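Long-range contact in delta toxin (PDB 2YGT), which probably damages target cells by forming beta-barrel pores in their membranes, as a haemolysin related to the leukocidin/haemolysin toxins: residues Pro157-Ile162 against Trp173-Ala178. Sequence-based numbering, arbitrary orientation.
Sequences PDYNTI and WNTEFA
Y159 and F177 meet in a T-shaped aromatic pair at the open end of an antiparallel beta hairpin formed by strands 159-166 and 170-177; strand 170-177 also pairs with strand 84-99 (F177 with I91, T175 with Y93), extending that antiparallel sheet. The edge of F177 is directed at the face of Y159, with the ring planes at 83° and CE1 of Y159 3.7 Å from CD2 of F177. Over the tyrosine ring also lies the F177 backbone, in a CH-pi contact whose CA sits 3.8 Å from the ring centroid. Y159 CG lies beside its own backbone N (chi1 -74°), which brings the ring back across the partner strand, while its hydroxyl is hydrogen-bonded to P90 O. L220 and I221 of helix 219-222 also pack on Y159. On the buried face of the hairpin, T161 OG1 and T175 OG1 lie 3.0 Å apart across a non-hydrogen-bonded pair, the former also gripped by Q156 and Y154.

The other face, bearing N160, I162, N174 and E176, is looser and more solvent-accessible. I162 and N174 lie side by side, CG2 of I162 3.6 Å from CB of N174, joined by reciprocal backbone bonds, I162 N to N174 O and N174 N to I162 O. N160 folds back on its own strand: its ND2 donates to Y159 O at 2.7 Å, from above the carbonyl plane, 50° out of it.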
loop_
_atom_site.group_PDB
_atom_site.type_symbol
_atom_site.label_atom_id
_atom_site.label_comp_id
_atom_site.label_asym_id
_atom_site.label_seq_id
_atom_site.Cartn_x
_atom_site.Cartn_y
_atom_site.Cartn_z
ATOM N N PRO A 157 -8.901 -0.037 -8.294
ATOM C CA PRO A 157 -9.568 0.208 -9.578
ATOM C C PRO A 157 -8.936 1.368 -10.344
ATOM O O PRO A 157 -8.792 2.461 -9.794
ATOM C CB PRO A 157 -11.009 0.558 -9.163
ATOM C CG PRO A 157 -10.927 0.856 -7.686
ATOM C CD PRO A 157 -9.880 -0.090 -7.197
ATOM N N ASP A 158 -8.550 1.112 -11.591
ATOM C CA ASP A 158 -7.994 2.134 -12.476
ATOM C C ASP A 158 -6.559 2.530 -12.139
ATOM O O ASP A 158 -5.984 3.399 -12.793
ATOM C CB ASP A 158 -8.890 3.375 -12.509
ATOM C CG ASP A 158 -10.274 3.078 -13.044
ATOM O OD1 ASP A 158 -10.463 1.985 -13.616
ATOM O OD2 ASP A 158 -11.171 3.936 -12.894
ATOM N N TYR A 159 -5.988 1.892 -11.122
ATOM C CA TYR A 159 -4.608 2.150 -10.724
ATOM C C TYR A 159 -3.747 0.904 -10.889
ATOM O O TYR A 159 -4.255 -0.216 -10.932
ATOM C CB TYR A 159 -4.543 2.606 -9.262
ATOM C CG TYR A 159 -5.016 4.020 -9.016
ATOM C CD1 TYR A 159 -6.356 4.366 -9.172
ATOM C CD2 TYR A 159 -4.124 5.010 -8.605
ATOM C CE1 TYR A 159 -6.789 5.662 -8.940
ATOM C CE2 TYR A 159 -4.551 6.304 -8.368
ATOM C CZ TYR A 159 -5.882 6.624 -8.536
ATOM O OH TYR A 159 -6.304 7.916 -8.299
ATOM N N ASN A 160 -2.437 1.110 -10.977
ATOM C CA ASN A 160 -1.479 0.013 -10.954
ATOM C C ASN A 160 -0.501 0.180 -9.797
ATOM O O ASN A 160 -0.232 1.299 -9.356
ATOM C CB ASN A 160 -0.707 -0.070 -12.272
ATOM C CG ASN A 160 -1.562 -0.573 -13.422
ATOM O OD1 ASN A 160 -1.060 -0.815 -14.520
ATOM N ND2 ASN A 160 -2.857 -0.734 -13.177
ATOM N N THR A 161 0.028 -0.935 -9.308
ATOM C CA THR A 161 1.025 -0.897 -8.246
ATOM C C THR A 161 2.359 -1.441 -8.746
ATOM O O THR A 161 2.426 -2.524 -9.329
ATOM C CB THR A 161 0.579 -1.703 -7.001
ATOM O OG1 THR A 161 -0.608 -1.116 -6.452
ATOM C CG2 THR A 161 1.672 -1.699 -5.943
ATOM N N ILE A 162 3.419 -0.677 -8.524
ATOM C CA ILE A 162 4.756 -1.133 -8.861
ATOM C C ILE A 162 5.673 -1.026 -7.650
ATOM O O ILE A 162 5.656 -0.024 -6.934
ATOM C CB ILE A 162 5.352 -0.318 -10.021
ATOM C CG1 ILE A 162 6.820 -0.692 -10.234
ATOM C CG2 ILE A 162 5.227 1.165 -9.742
ATOM C CD1 ILE A 162 7.406 -0.149 -11.512
ATOM N N TRP A 173 6.454 1.035 -2.757
ATOM C CA TRP A 173 5.414 0.795 -3.749
ATOM C C TRP A 173 4.816 2.096 -4.270
ATOM O O TRP A 173 4.537 3.020 -3.507
ATOM C CB TRP A 173 4.300 -0.080 -3.172
ATOM C CG TRP A 173 4.745 -1.440 -2.745
ATOM C CD1 TRP A 173 4.775 -2.571 -3.507
ATOM C CD2 TRP A 173 5.218 -1.817 -1.447
ATOM N NE1 TRP A 173 5.241 -3.632 -2.763
ATOM C CE2 TRP A 173 5.521 -3.193 -1.495
ATOM C CE3 TRP A 173 5.416 -1.122 -0.249
ATOM C CZ2 TRP A 173 6.013 -3.887 -0.393
ATOM C CZ3 TRP A 173 5.904 -1.815 0.845
ATOM C CH2 TRP A 173 6.197 -3.183 0.765
ATOM N N ASN A 174 4.635 2.156 -5.583
ATOM C CA ASN A 174 3.911 3.247 -6.219
ATOM C C ASN A 174 2.582 2.737 -6.748
ATOM O O ASN A 174 2.539 1.823 -7.574
ATOM C CB ASN A 174 4.718 3.849 -7.369
ATOM C CG ASN A 174 5.722 4.885 -6.899
ATOM O OD1 ASN A 174 5.677 5.337 -5.755
ATOM N ND2 ASN A 174 6.630 5.274 -7.788
ATOM N N THR A 175 1.497 3.319 -6.254
ATOM C CA THR A 175 0.177 3.052 -6.802
ATOM C C THR A 175 -0.291 4.284 -7.571
ATOM O O THR A 175 -0.736 5.272 -6.983
ATOM C CB THR A 175 -0.822 2.671 -5.705
ATOM O OG1 THR A 175 -0.333 1.516 -5.013
ATOM C CG2 THR A 175 -2.177 2.357 -6.307
ATOM N N GLU A 176 -0.175 4.210 -8.893
ATOM C CA GLU A 176 -0.415 5.355 -9.761
ATOM C C GLU A 176 -1.565 5.104 -10.729
ATOM O O GLU A 176 -1.765 3.981 -11.193
ATOM C CB GLU A 176 0.859 5.677 -10.541
ATOM C CG GLU A 176 0.793 6.954 -11.362
ATOM C CD GLU A 176 2.113 7.268 -12.042
ATOM O OE1 GLU A 176 3.158 6.758 -11.581
ATOM O OE2 GLU A 176 2.106 8.023 -13.036
ATOM N N PHE A 177 -2.313 6.160 -11.032
ATOM C CA PHE A 177 -3.438 6.055 -11.953
ATOM C C PHE A 177 -2.972 5.509 -13.298
ATOM O O PHE A 177 -1.915 5.888 -13.805
ATOM C CB PHE A 177 -4.141 7.408 -12.136
ATOM C CG PHE A 177 -5.406 7.323 -12.949
ATOM C CD1 PHE A 177 -5.370 7.446 -14.328
ATOM C CD2 PHE A 177 -6.629 7.099 -12.336
ATOM C CE1 PHE A 177 -6.526 7.349 -15.079
ATOM C CE2 PHE A 177 -7.789 7.005 -13.084
ATOM C CZ PHE A 177 -7.736 7.131 -14.459
ATOM N N ALA A 178 -3.765 4.613 -13.873
ATOM C CA ALA A 178 -3.394 3.978 -15.128
ATOM C C ALA A 178 -4.208 4.524 -16.295
ATOM O O ALA A 178 -3.676 5.235 -17.148
ATOM C CB ALA A 178 -3.548 2.460 -15.028
#